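Local coordinates for protein anti-sigma-I factor RsgI2 (Clostridium thermocellum, PDB 4B9P) that probably senses polysaccharide outside the cell through this cellulose-binding family 3 module and so governs the release of the sigma factor SigI2, at residues L3-I7 and G33-I37; I27-N31 and L99-V105; L39-K43 and E89-N94; V53-T59 and I111-L117. All blocks are in the same frame, centred on the assembly; numbering follows the deposited sequence.

Contact 1: L3-I7 and G33-I37; sequences LLTKI and GNTPI
Thr35 sets OG1 between its backbone N and carbonyl carbon (chi1 68°), whereas Thr5 turns OG1 away from its carbonyl carbon (chi1 -63°), and these two rotations bring the two hydroxyls together. Thr5 OG1 lies 2.7 Å from Thr35 OG1, a short hydrogen bond in which either oxygen could be the donor. With OG1 so placed, the methyl of Thr35 is directed at the backbone of the partner: CG2 rests 3.7 Å from Leu3 CB and also abuts the carbonyl oxygens of Leu3 and Leu4. The main chains are joined chiefly by Asn34 N, which donates to Leu4 O over 2.9 Å with 158° at the hydrogen. Thr35 N adds a weak bond to the same oxygen, and Gly33 N reaches Lys6 O weakly at 3.0 Å. In the CBM3 beta-sandwich, segment 3-7 leads into strand 7-13 and segment 33-37 follows strand 25-31, its neighbour in one sheet, so the contact is an irregular continuation beyond their ends. Lacking a side chain, Gly33 lets its CA come within 4.2 Å of Lys6 CA. A water accepts from Lys6 N at 3.0 Å and can donate to Thr35 O, which also takes a bond from the Asn31 amide. Toward the interior, Ile7 CG2 presses on Ile37 CD1 at a tight 3.5 Å, the side chains crossing at about a right angle near Ile156 and Val154 of the opposite sheet.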
loop_
_atom_site.group_PDB
_atom_site.type_symbol
_atom_site.label_atom_id
_atom_site.label_comp_id
_atom_site.label_asym_id
_atom_site.label_seq_id
_atom_site.Cartn_x
_atom_site.Cartn_y
_atom_site.Cartn_z
ATOM N N LEU A 3 -5.400 23.831 15.262
ATOM C CA LEU A 3 -4.651 23.407 14.094
ATOM C C LEU A 3 -4.985 21.946 13.853
ATOM O O LEU A 3 -4.634 21.074 14.636
ATOM C CB LEU A 3 -3.131 23.622 14.208
ATOM C CG LEU A 3 -2.478 24.971 13.832
ATOM C CD1 LEU A 3 -0.969 24.828 13.802
ATOM C CD2 LEU A 3 -2.951 25.548 12.494
ATOM N N LEU A 4 -5.684 21.706 12.757
ATOM C CA LEU A 4 -6.190 20.395 12.423
ATOM C C LEU A 4 -5.134 19.493 11.749
ATOM O O LEU A 4 -4.412 19.940 10.847
ATOM C CB LEU A 4 -7.341 20.628 11.454
ATOM C CG LEU A 4 -8.244 19.484 11.041
ATOM C CD1 LEU A 4 -9.222 19.176 12.165
ATOM C CD2 LEU A 4 -8.967 19.910 9.802
ATOM N N THR A 5 -5.019 18.246 12.203
ATOM C CA THR A 5 -4.249 17.243 11.464
ATOM C C THR A 5 -5.200 16.505 10.551
ATOM O O THR A 5 -6.195 15.952 11.017
ATOM C CB THR A 5 -3.547 16.246 12.418
ATOM O OG1 THR A 5 -2.619 16.967 13.220
ATOM C CG2 THR A 5 -2.784 15.184 11.647
ATOM N N LYS A 6 -4.922 16.526 9.247
ATOM C CA LYS A 6 -5.833 15.924 8.286
ATOM C C LYS A 6 -5.062 15.465 7.080
ATOM O O LYS A 6 -4.102 16.119 6.644
ATOM C CB LYS A 6 -6.915 16.922 7.851
ATOM C CG LYS A 6 -8.099 16.273 7.152
ATOM C CD LYS A 6 -9.158 17.316 6.828
ATOM C CE LYS A 6 -10.230 16.800 5.865
ATOM N NZ LYS A 6 -10.964 17.939 5.225
ATOM N N ILE A 7 -5.465 14.314 6.537
ATOM C CA ILE A 7 -4.853 13.785 5.338
ATOM C C ILE A 7 -5.929 13.339 4.344
ATOM O O ILE A 7 -7.095 13.137 4.728
ATOM C CB ILE A 7 -3.932 12.584 5.649
ATOM C CG1 ILE A 7 -4.672 11.518 6.454
ATOM C CG2 ILE A 7 -2.659 13.089 6.359
ATOM C CD1 ILE A 7 -3.909 10.253 6.648
ATOM N N GLY A 33 -4.451 19.055 6.082
ATOM C CA GLY A 33 -4.664 19.812 7.304
ATOM C C GLY A 33 -3.755 21.013 7.397
ATOM O O GLY A 33 -3.251 21.509 6.404
ATOM N N ASN A 34 -3.524 21.519 8.598
ATOM C CA ASN A 34 -2.568 22.617 8.719
ATOM C C ASN A 34 -1.473 22.322 9.738
ATOM O O ASN A 34 -0.773 23.225 10.172
ATOM C CB ASN A 34 -3.234 23.976 8.928
ATOM C CG ASN A 34 -3.774 24.572 7.629
ATOM O OD1 ASN A 34 -3.038 24.784 6.634
ATOM N ND2 ASN A 34 -5.063 24.856 7.630
ATOM N N THR A 35 -1.278 21.043 10.051
ATOM C CA THR A 35 -0.168 20.643 10.919
ATOM C C THR A 35 0.836 19.825 10.105
ATOM O O THR A 35 0.445 19.029 9.282
ATOM C CB THR A 35 -0.644 19.767 12.091
ATOM O OG1 THR A 35 -1.093 18.511 11.584
ATOM C CG2 THR A 35 -1.777 20.458 12.833
ATOM N N PRO A 36 2.133 19.984 10.353
ATOM C CA PRO A 36 3.146 19.116 9.722
ATOM C C PRO A 36 3.002 17.715 10.291
ATOM O O PRO A 36 2.632 17.539 11.450
ATOM C CB PRO A 36 4.489 19.740 10.173
ATOM C CG PRO A 36 4.105 21.164 10.534
ATOM C CD PRO A 36 2.734 21.048 11.160
ATOM N N ILE A 37 3.311 16.716 9.474
ATOM C CA ILE A 37 3.232 15.324 9.888
ATOM C C ILE A 37 4.617 14.696 9.732
ATOM O O ILE A 37 5.228 14.774 8.673
ATOM C CB ILE A 37 2.209 14.557 9.024
ATOM C CG1 ILE A 37 0.802 15.136 9.261
ATOM C CG2 ILE A 37 2.254 13.027 9.327
ATOM C CD1 ILE A 37 -0.234 14.718 8.236
HETATM O O HOH W 1 -2.346 18.088 8.876
#

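Contact 2: I27-N31 and L99-V105; sequences IKLIN and LNPGEYV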
loop_
_atom_site.group_PDB
_atom_site.type_symbol
_atom_site.label_atom_id
_atom_site.label_comp_id
_atom_site.label_asym_id
_atom_site.label_seq_id
_atom_site.Cartn_x
_atom_site.Cartn_y
_atom_site.Cartn_z
ATOM N N ILE A 27 -0.110 4.857 -4.627
ATOM C CA ILE A 27 -0.708 5.592 -3.532
ATOM C C ILE A 27 -0.154 7.002 -3.484
ATOM O O ILE A 27 1.032 7.220 -3.717
ATOM C CB ILE A 27 -0.418 4.823 -2.223
ATOM C CG1 ILE A 27 -1.150 3.449 -2.247
ATOM C CG2 ILE A 27 -0.824 5.596 -1.020
ATOM C CD1 ILE A 27 -0.663 2.433 -1.179
ATOM N N LYS A 28 -1.022 7.953 -3.161
ATOM C CA LYS A 28 -0.637 9.344 -2.975
ATOM C C LYS A 28 -1.216 9.785 -1.633
ATOM O O LYS A 28 -2.449 9.761 -1.456
ATOM C CB LYS A 28 -1.150 10.192 -4.129
ATOM C CG LYS A 28 -0.751 11.626 -4.132
ATOM C CD LYS A 28 -1.152 12.294 -5.472
ATOM C CE LYS A 28 -0.941 13.777 -5.441
ATOM N NZ LYS A 28 -1.430 14.493 -6.657
ATOM N N LEU A 29 -0.344 10.126 -0.702
ATOM C CA LEU A 29 -0.757 10.597 0.609
ATOM C C LEU A 29 -0.581 12.090 0.659
ATOM O O LEU A 29 0.538 12.589 0.433
ATOM C CB LEU A 29 0.147 9.996 1.667
ATOM C CG LEU A 29 0.019 10.496 3.097
ATOM C CD1 LEU A 29 -1.328 10.108 3.672
ATOM C CD2 LEU A 29 1.177 9.980 3.961
ATOM N N ILE A 30 -1.660 12.794 0.938
ATOM C CA ILE A 30 -1.660 14.254 0.878
ATOM C C ILE A 30 -1.967 14.840 2.238
ATOM O O ILE A 30 -2.915 14.417 2.900
ATOM C CB ILE A 30 -2.695 14.811 -0.142
ATOM C CG1 ILE A 30 -2.488 14.134 -1.502
ATOM C CG2 ILE A 30 -2.600 16.328 -0.226
ATOM C CD1 ILE A 30 -3.783 13.691 -2.128
ATOM N N ASN A 31 -1.174 15.820 2.660
ATOM C CA ASN A 31 -1.466 16.512 3.891
ATOM C C ASN A 31 -2.440 17.654 3.575
ATOM O O ASN A 31 -2.078 18.660 2.952
ATOM C CB ASN A 31 -0.170 17.041 4.499
ATOM C CG ASN A 31 -0.381 17.663 5.883
ATOM O OD1 ASN A 31 -1.520 18.017 6.230
ATOM N ND2 ASN A 31 0.687 17.799 6.659
ATOM N N LEU A 99 6.088 15.939 6.340
ATOM C CA LEU A 99 5.155 16.241 5.276
ATOM C C LEU A 99 4.380 17.465 5.725
ATOM O O LEU A 99 3.528 17.394 6.616
ATOM C CB LEU A 99 4.232 15.044 5.066
ATOM C CG LEU A 99 3.394 15.172 3.802
ATOM C CD1 LEU A 99 4.276 15.128 2.521
ATOM C CD2 LEU A 99 2.338 14.082 3.775
ATOM N N ASN A 100 4.688 18.609 5.126
ATOM C CA ASN A 100 3.982 19.825 5.482
ATOM C C ASN A 100 2.629 19.929 4.845
ATOM O O ASN A 100 2.369 19.285 3.834
ATOM C CB ASN A 100 4.831 21.042 5.134
ATOM C CG ASN A 100 5.977 21.224 6.112
ATOM O OD1 ASN A 100 5.781 21.170 7.328
ATOM N ND2 ASN A 100 7.179 21.362 5.594
ATOM N N PRO A 101 1.753 20.785 5.407
ATOM C CA PRO A 101 0.440 20.997 4.781
ATOM C C PRO A 101 0.575 21.393 3.300
ATOM O O PRO A 101 1.364 22.263 2.947
ATOM C CB PRO A 101 -0.163 22.124 5.641
ATOM C CG PRO A 101 0.437 21.871 6.988
ATOM C CD PRO A 101 1.852 21.462 6.710
ATOM N N GLY A 102 -0.198 20.729 2.446
ATOM C CA GLY A 102 -0.176 20.993 1.022
ATOM C C GLY A 102 0.799 20.088 0.262
ATOM O O GLY A 102 0.809 20.081 -0.971
ATOM N N GLU A 103 1.633 19.334 0.970
ATOM C CA GLU A 103 2.588 18.464 0.305
ATOM C C GLU A 103 2.040 17.061 0.223
ATOM O O GLU A 103 1.105 16.703 0.931
ATOM C CB GLU A 103 3.935 18.470 1.037
ATOM C CG GLU A 103 4.582 19.840 1.032
ATOM C CD GLU A 103 5.994 19.822 1.577
ATOM O OE1 GLU A 103 6.282 18.986 2.497
ATOM O OE2 GLU A 103 6.797 20.657 1.089
ATOM N N TYR A 104 2.657 16.260 -0.639
ATOM C CA TYR A 104 2.237 14.880 -0.791
ATOM C C TYR A 104 3.402 13.955 -1.014
ATOM O O TYR A 104 4.482 14.383 -1.462
ATOM C CB TYR A 104 1.210 14.742 -1.938
ATOM C CG TYR A 104 1.842 14.862 -3.288
ATOM C CD1 TYR A 104 2.340 13.750 -3.955
ATOM C CD2 TYR A 104 1.947 16.095 -3.904
ATOM C CE1 TYR A 104 2.937 13.859 -5.185
ATOM C CE2 TYR A 104 2.526 16.219 -5.144
ATOM C CZ TYR A 104 3.019 15.100 -5.782
ATOM O OH TYR A 104 3.589 15.242 -7.021
ATOM N N VAL A 105 3.173 12.681 -0.723
ATOM C CA VAL A 105 4.099 11.631 -1.130
ATOM C C VAL A 105 3.366 10.683 -2.060
ATOM O O VAL A 105 2.220 10.290 -1.792
ATOM C CB VAL A 105 4.681 10.825 0.070
ATOM C CG1 VAL A 105 5.624 9.702 -0.450
ATOM C CG2 VAL A 105 5.414 11.761 0.994
#
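Lys28 lies stretched over the ring of Tyr104, and its atoms can be followed outward one by one. CB stands beside the carbonyl oxygen of Val105, 4.1 Å from Val105 O. With CG anti to the backbone N (chi1 -176°), the next carbon arrives 3.8 Å from Tyr104 CD1, and CD keeps near the same ring atom. CE then passes over the ring face, 3.7 Å from the Tyr104 centroid, as a CH-pi contact. At the tip, NZ stands 4.4 Å above that centroid and only 3° off the ring normal, which is cation-pi geometry. The backbones beneath are antiparallel neighbours, strands 25-31 and 104-111, in one sheet of the CBM3 sandwich. Leu29 and Val105 form a hydrogen-bonded pair, with Leu29 N 2.8 Å from Val105 O and the return bond from Val105 N to Leu29 O. Ile30 and Tyr104 form the following non-hydrogen-bonded pair. Leu29 and Val105 point to the face that meets the other sheet, where Val105 touches Phe92; Ile30 and Tyr104 occupy the other face. Ahead of strand 104-111, a type II turn from Asn100 to Glu103, with Gly102 in its third position, folds back on Asn31. Asn31 N donates almost straight to Glu103 O, and Gly102 N returns a bond of 2.8 Å to Asn31 O. The Asn31 amide lies alongside the turn: ND2 donates to Leu99 O at 2.9 Å, meeting that oxygen from 41° out of its carbonyl plane.

Contact 3: L39-K43 and E89-N94; sequences LSEVK and EIGFTN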
loop_
_atom_site.group_PDB
_atom_site.type_symbol
_atom_site.label_atom_id
_atom_site.label_comp_id
_atom_site.label_asym_id
_atom_site.label_seq_id
_atom_site.Cartn_x
_atom_site.Cartn_y
_atom_site.Cartn_z
ATOM N N LEU A 39 6.872 11.881 8.826
ATOM C CA LEU A 39 6.568 10.733 7.990
ATOM C C LEU A 39 6.883 9.410 8.675
ATOM O O LEU A 39 6.180 8.442 8.472
ATOM C CB LEU A 39 7.285 10.839 6.653
ATOM C CG LEU A 39 6.638 11.825 5.687
ATOM C CD1 LEU A 39 7.588 12.035 4.550
ATOM C CD2 LEU A 39 5.290 11.284 5.166
ATOM N N SER A 40 7.940 9.348 9.481
ATOM C CA SER A 40 8.283 8.093 10.138
ATOM C C SER A 40 7.149 7.580 11.040
ATOM O O SER A 40 7.106 6.393 11.356
ATOM C CB SER A 40 9.582 8.221 10.929
ATOM O OG SER A 40 9.406 9.138 12.002
ATOM N N GLU A 41 6.262 8.475 11.482
ATOM C CA GLU A 41 5.094 8.096 12.292
ATOM C C GLU A 41 3.894 7.571 11.497
ATOM O O GLU A 41 2.906 7.159 12.103
ATOM C CB GLU A 41 4.651 9.287 13.138
ATOM C CG GLU A 41 5.699 9.675 14.202
ATOM C CD GLU A 41 5.886 8.540 15.228
ATOM O OE1 GLU A 41 4.941 8.270 16.001
ATOM O OE2 GLU A 41 6.959 7.885 15.238
ATOM N N VAL A 42 3.998 7.568 10.177
ATOM C CA VAL A 42 2.851 7.237 9.328
ATOM C C VAL A 42 2.986 5.815 8.808
ATOM O O VAL A 42 4.073 5.426 8.349
ATOM C CB VAL A 42 2.805 8.163 8.110
ATOM C CG1 VAL A 42 1.663 7.794 7.186
ATOM C CG2 VAL A 42 2.648 9.593 8.588
ATOM N N LYS A 43 1.907 5.043 8.879
ATOM C CA LYS A 43 1.845 3.707 8.269
ATOM C C LYS A 43 0.612 3.675 7.379
ATOM O O LYS A 43 -0.449 4.216 7.719
ATOM C CB LYS A 43 1.708 2.637 9.345
ATOM C CG LYS A 43 2.845 2.594 10.350
ATOM C CD LYS A 43 4.180 2.251 9.724
ATOM C CE LYS A 43 5.282 2.234 10.787
ATOM N NZ LYS A 43 6.626 2.038 10.168
ATOM N N GLU A 89 2.251 -3.142 4.583
ATOM C CA GLU A 89 2.353 -1.943 5.394
ATOM C C GLU A 89 3.501 -1.105 4.851
ATOM O O GLU A 89 4.666 -1.529 4.872
ATOM C CB GLU A 89 2.628 -2.292 6.854
ATOM C CG GLU A 89 2.638 -1.058 7.706
ATOM C CD GLU A 89 2.641 -1.353 9.177
ATOM O OE1 GLU A 89 1.569 -1.646 9.728
ATOM O OE2 GLU A 89 3.713 -1.254 9.786
ATOM N N ILE A 90 3.176 0.094 4.379
ATOM C CA ILE A 90 4.143 1.017 3.821
ATOM C C ILE A 90 4.413 2.055 4.891
ATOM O O ILE A 90 3.498 2.560 5.541
ATOM C CB ILE A 90 3.562 1.674 2.567
ATOM C CG1 ILE A 90 3.445 0.639 1.466
ATOM C CG2 ILE A 90 4.453 2.850 2.098
ATOM C CD1 ILE A 90 2.752 1.158 0.191
ATOM N N GLY A 91 5.679 2.329 5.124
ATOM C CA GLY A 91 6.069 3.320 6.096
ATOM C C GLY A 91 7.213 4.128 5.537
ATOM O O GLY A 91 7.518 4.076 4.331
ATOM N N PHE A 92 7.846 4.887 6.431
ATOM C CA PHE A 92 8.866 5.837 6.020
ATOM C C PHE A 92 10.017 5.740 6.988
ATOM O O PHE A 92 9.831 5.462 8.182
ATOM C CB PHE A 92 8.256 7.236 6.062
ATOM C CG PHE A 92 7.094 7.378 5.132
ATOM C CD1 PHE A 92 7.286 7.732 3.821
ATOM C CD2 PHE A 92 5.806 7.076 5.564
ATOM C CE1 PHE A 92 6.216 7.808 2.952
ATOM C CE2 PHE A 92 4.745 7.161 4.684
ATOM C CZ PHE A 92 4.958 7.514 3.400
ATOM N N THR A 93 11.223 6.018 6.515
ATOM C CA THR A 93 12.382 5.906 7.404
ATOM C C THR A 93 12.434 7.078 8.376
ATOM O O THR A 93 11.769 8.113 8.194
ATOM C CB THR A 93 13.671 5.871 6.624
ATOM O OG1 THR A 93 13.761 7.113 5.905
ATOM C CG2 THR A 93 13.714 4.663 5.682
ATOM N N ASN A 94 13.257 6.920 9.406
ATOM C CA ASN A 94 13.368 7.902 10.464
ATOM C C ASN A 94 13.805 9.242 9.877
ATOM O O ASN A 94 13.458 10.292 10.409
ATOM C CB ASN A 94 14.362 7.402 11.511
ATOM C CG ASN A 94 14.328 8.215 12.752
ATOM O OD1 ASN A 94 13.254 8.455 13.303
ATOM N ND2 ASN A 94 15.496 8.679 13.205
HETATM O O HOH W 2 6.599 4.752 9.114
HETATM O O HOH W 3 11.427 10.981 12.008
HETATM O O HOH W 4 6.183 -0.513 9.051
#
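Glu89 lies across Lys43, its carboxylate resting against the aliphatic part of the lysine more than against the charge. Glu89 OE2 is 4.4 Å from Lys43 NZ, beyond a salt bridge, and a water fills the gap, 2.8 Å from Lys43 NZ as acceptor and donating to Glu89 OE2. The other oxygen, OE1, is salt-bridged to Arg45. Next, Ile90 O takes a CA-H...O contact from Lys43 CA at 3.4 Å, while the Ile90 backbone is hydrogen-bonded to Ile44, as befits neighbouring antiparallel strands 84-92 and 42-48 in one sheet of the CBM3 sandwich. Gly91 has no side chain, and Lys43, bent at its second torsion (chi2 -63°), brings its chain over that position. At Phe92 a water takes the place of a direct backbone bond: Phe92 N donates to it at 3.0 Å, and it also accepts from Lys43 NZ and lies within hydrogen-bonding distance of Ser40 O and Val42 O. The Phe92 side chain goes inward. Leu39 CD2 sits 4.0 Å from the ring centroid, directly above its centre, and Val42 O meets the ring at the edge, in plane, 3.7 Å from Phe92 CD2. Thr93 contributes its carbonyl, with Thr93 O 3.5 Å from Ser40 CB. Last, Asn94 O accepts from a third water that is also bonded to Ser40 OG. Since no direct hydrogen bond joins the two segments, their cohesion rests on the Phe92 ring packed under the short 3-10 turn 39-41 and on waters that serve backbone and side-chain polar groups where regular strand pairing gives way.

Contact 4: V53-T59 and I111-L117; sequences VINEIYT and IGNSYAL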
loop_
_atom_site.group_PDB
_atom_site.type_symbol
_atom_site.label_atom_id
_atom_site.label_comp_id
_atom_site.label_asym_id
_atom_site.label_seq_id
_atom_site.Cartn_x
_atom_site.Cartn_y
_atom_site.Cartn_z
ATOM N N VAL A 53 -0.032 -17.651 -2.891
ATOM C CA VAL A 53 1.237 -17.096 -3.296
ATOM C C VAL A 53 2.248 -17.188 -2.167
ATOM O O VAL A 53 1.904 -16.977 -1.000
ATOM C CB VAL A 53 1.023 -15.616 -3.754
ATOM C CG1 VAL A 53 2.360 -14.977 -4.106
ATOM C CG2 VAL A 53 0.082 -15.610 -4.973
ATOM N N ILE A 54 3.489 -17.541 -2.509
ATOM C CA ILE A 54 4.583 -17.673 -1.540
ATOM C C ILE A 54 5.750 -16.752 -1.938
ATOM O O ILE A 54 5.733 -16.155 -3.024
ATOM C CB ILE A 54 5.030 -19.152 -1.426
ATOM C CG1 ILE A 54 5.579 -19.670 -2.769
ATOM C CG2 ILE A 54 3.896 -19.991 -0.846
ATOM C CD1 ILE A 54 6.269 -21.039 -2.657
ATOM N N ASN A 55 6.779 -16.672 -1.089
ATOM C CA ASN A 55 7.945 -15.795 -1.311
ATOM C C ASN A 55 7.527 -14.339 -1.478
ATOM O O ASN A 55 8.154 -13.601 -2.253
ATOM C CB ASN A 55 8.765 -16.188 -2.544
ATOM C CG ASN A 55 9.133 -17.641 -2.602
ATOM O OD1 ASN A 55 9.501 -18.263 -1.599
ATOM N ND2 ASN A 55 9.113 -18.196 -3.809
ATOM N N GLU A 56 6.483 -13.912 -0.783
ATOM C CA GLU A 56 5.973 -12.561 -1.047
ATOM C C GLU A 56 6.959 -11.507 -0.551
ATOM O O GLU A 56 7.349 -11.530 0.605
ATOM C CB GLU A 56 4.653 -12.371 -0.359
ATOM C CG GLU A 56 3.536 -13.244 -0.863
ATOM C CD GLU A 56 2.265 -12.852 -0.140
ATOM O OE1 GLU A 56 2.037 -13.370 0.990
ATOM O OE2 GLU A 56 1.531 -11.941 -0.606
ATOM N N ILE A 57 7.311 -10.558 -1.423
ATOM C CA ILE A 57 8.193 -9.454 -1.075
ATOM C C ILE A 57 7.547 -8.160 -1.537
ATOM O O ILE A 57 6.665 -8.144 -2.415
ATOM C CB ILE A 57 9.605 -9.623 -1.713
ATOM C CG1 ILE A 57 9.523 -9.579 -3.240
ATOM C CG2 ILE A 57 10.300 -10.892 -1.175
ATOM C CD1 ILE A 57 10.883 -9.366 -3.898
ATOM N N TYR A 58 8.008 -7.072 -0.951
ATOM C CA TYR A 58 7.601 -5.736 -1.309
ATOM C C TYR A 58 8.779 -5.026 -1.971
ATOM O O TYR A 58 9.919 -5.107 -1.477
ATOM C CB TYR A 58 7.257 -4.944 -0.007
ATOM C CG TYR A 58 7.039 -3.476 -0.285
ATOM C CD1 TYR A 58 5.802 -3.025 -0.691
ATOM C CD2 TYR A 58 8.107 -2.566 -0.238
ATOM C CE1 TYR A 58 5.581 -1.674 -1.003
ATOM C CE2 TYR A 58 7.913 -1.236 -0.537
ATOM C CZ TYR A 58 6.668 -0.807 -0.958
ATOM O OH TYR A 58 6.489 0.499 -1.321
ATOM N N THR A 59 8.509 -4.273 -3.035
ATOM C CA THR A 59 9.494 -3.351 -3.515
ATOM C C THR A 59 8.836 -2.008 -3.862
ATOM O O THR A 59 7.706 -1.961 -4.354
ATOM C CB THR A 59 10.307 -3.911 -4.681
ATOM O OG1 THR A 59 11.421 -3.046 -4.971
ATOM C CG2 THR A 59 9.451 -4.090 -5.886
ATOM N N ILE A 111 4.272 -5.942 -5.356
ATOM C CA ILE A 111 4.287 -6.971 -4.320
ATOM C C ILE A 111 3.972 -8.315 -4.983
ATOM O O ILE A 111 3.041 -8.441 -5.773
ATOM C CB ILE A 111 3.200 -6.709 -3.211
ATOM C CG1 ILE A 111 3.471 -5.348 -2.525
ATOM C CG2 ILE A 111 3.137 -7.825 -2.173
ATOM C CD1 ILE A 111 2.642 -4.230 -3.081
ATOM N N GLY A 112 4.754 -9.327 -4.632
ATOM C CA GLY A 112 4.482 -10.661 -5.140
ATOM C C GLY A 112 5.604 -11.609 -4.831
ATOM O O GLY A 112 6.578 -11.281 -4.127
ATOM N N ASN A 113 5.473 -12.828 -5.364
ATOM C CA ASN A 113 6.500 -13.855 -5.216
ATOM C C ASN A 113 7.818 -13.290 -5.770
ATOM O O ASN A 113 7.843 -12.773 -6.897
ATOM C CB ASN A 113 6.011 -15.066 -6.040
ATOM C CG ASN A 113 6.902 -16.289 -5.954
ATOM O OD1 ASN A 113 8.113 -16.194 -5.955
ATOM N ND2 ASN A 113 6.285 -17.454 -5.952
ATOM N N SER A 114 8.898 -13.362 -4.979
ATOM C CA SER A 114 10.185 -12.813 -5.393
ATOM C C SER A 114 10.607 -13.287 -6.790
ATOM O O SER A 114 11.282 -12.559 -7.505
ATOM C CB SER A 114 11.233 -13.145 -4.323
ATOM O OG SER A 114 11.397 -14.564 -4.199
ATOM N N TYR A 115 10.269 -14.515 -7.151
ATOM C CA TYR A 115 10.647 -15.069 -8.455
ATOM C C TYR A 115 9.814 -14.483 -9.590
ATOM O O TYR A 115 10.239 -14.485 -10.736
ATOM C CB TYR A 115 10.548 -16.599 -8.454
ATOM C CG TYR A 115 11.624 -17.279 -7.649
ATOM C CD1 TYR A 115 11.519 -17.382 -6.249
ATOM C CD2 TYR A 115 12.742 -17.812 -8.284
ATOM C CE1 TYR A 115 12.494 -18.015 -5.517
ATOM C CE2 TYR A 115 13.711 -18.435 -7.538
ATOM C CZ TYR A 115 13.589 -18.547 -6.162
ATOM O OH TYR A 115 14.568 -19.176 -5.442
ATOM N N ALA A 116 8.618 -14.009 -9.305
ATOM C CA ALA A 116 7.793 -13.350 -10.300
ATOM C C ALA A 116 8.191 -11.915 -10.521
ATOM O O ALA A 116 8.041 -11.401 -11.614
ATOM C CB ALA A 116 6.337 -13.426 -9.893
ATOM N N LEU A 117 8.743 -11.279 -9.500
ATOM C CA LEU A 117 9.008 -9.854 -9.600
ATOM C C LEU A 117 10.287 -9.582 -10.394
ATOM O O LEU A 117 10.564 -8.458 -10.791
ATOM C CB LEU A 117 9.031 -9.213 -8.223
ATOM C CG LEU A 117 7.646 -8.655 -7.831
ATOM C CD1 LEU A 117 6.530 -9.699 -7.851
ATOM C CD2 LEU A 117 7.724 -7.942 -6.489
#
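This contact joins an antiparallel strand pair to an asparagine N-cap: strand 104-111 pairs with the outermost strand 56-63, turns a corner at Gly112 and enters the short, weakly bonded helix 114-117 of the CBM3 sandwich. Ile57 N donates to Gly112 O at 2.9 Å, and Gly112 N answers to Ile57 O at 3.2 Å, making these the hydrogen-bonded pair between the non-hydrogen-bonded pairs Glu56-Asn113 and Tyr58-Ile111. On the face shared by the latter pair, Tyr58 CD1 touches Ile111 CG1 at 3.8 Å; on the other, Ile57 CG1 packs against Leu117 CD2 at 4.1 Å. Just before the strand, Asn55 O takes a bond of 2.8 Å from Ser114 N, securing the first turn of the helix. Val53, whose side chain is about 7 Å from the bound calcium ion, leans on Asn113 near the calcium ligand Asp51. The amides of Asn55 and Asn113 lie side by side with their planes 80° apart. Each has a further partner, Tyr124 OH for Asn55 ND2 and the backbone oxygen of Asn128 for Asn113 ND2. Asn113 OD1 is gripped twice from opposite faces of its plane: Tyr115 N makes the capping bond at 3.0 Å, and Asn55 ND2 approaches at 3.1 Å from 40° out of that plane.

In the fold
From the N terminus, contact 1 closes first, returning 33-37 to 3-7 around strands 7-13 and 25-31. Before it closes, 27-31 has already opened contact 2, so the two cross; they touch where Ile37 O meets Leu99 N. Contact 3 follows contact 1 in series and nests within the long loop that contact 2 closes. Contact 4 opens inside contact 3 and ends last, crossing contacts 2 and 3. Contacts 2 and 4 lie on one sheet, contact 3 on the other, and Ile27 against Ile90 and Tyr58 against Ile90 join the sheets across the core. Contacts 1 and 4, with centres 35 Å apart, mark opposite sides of the module.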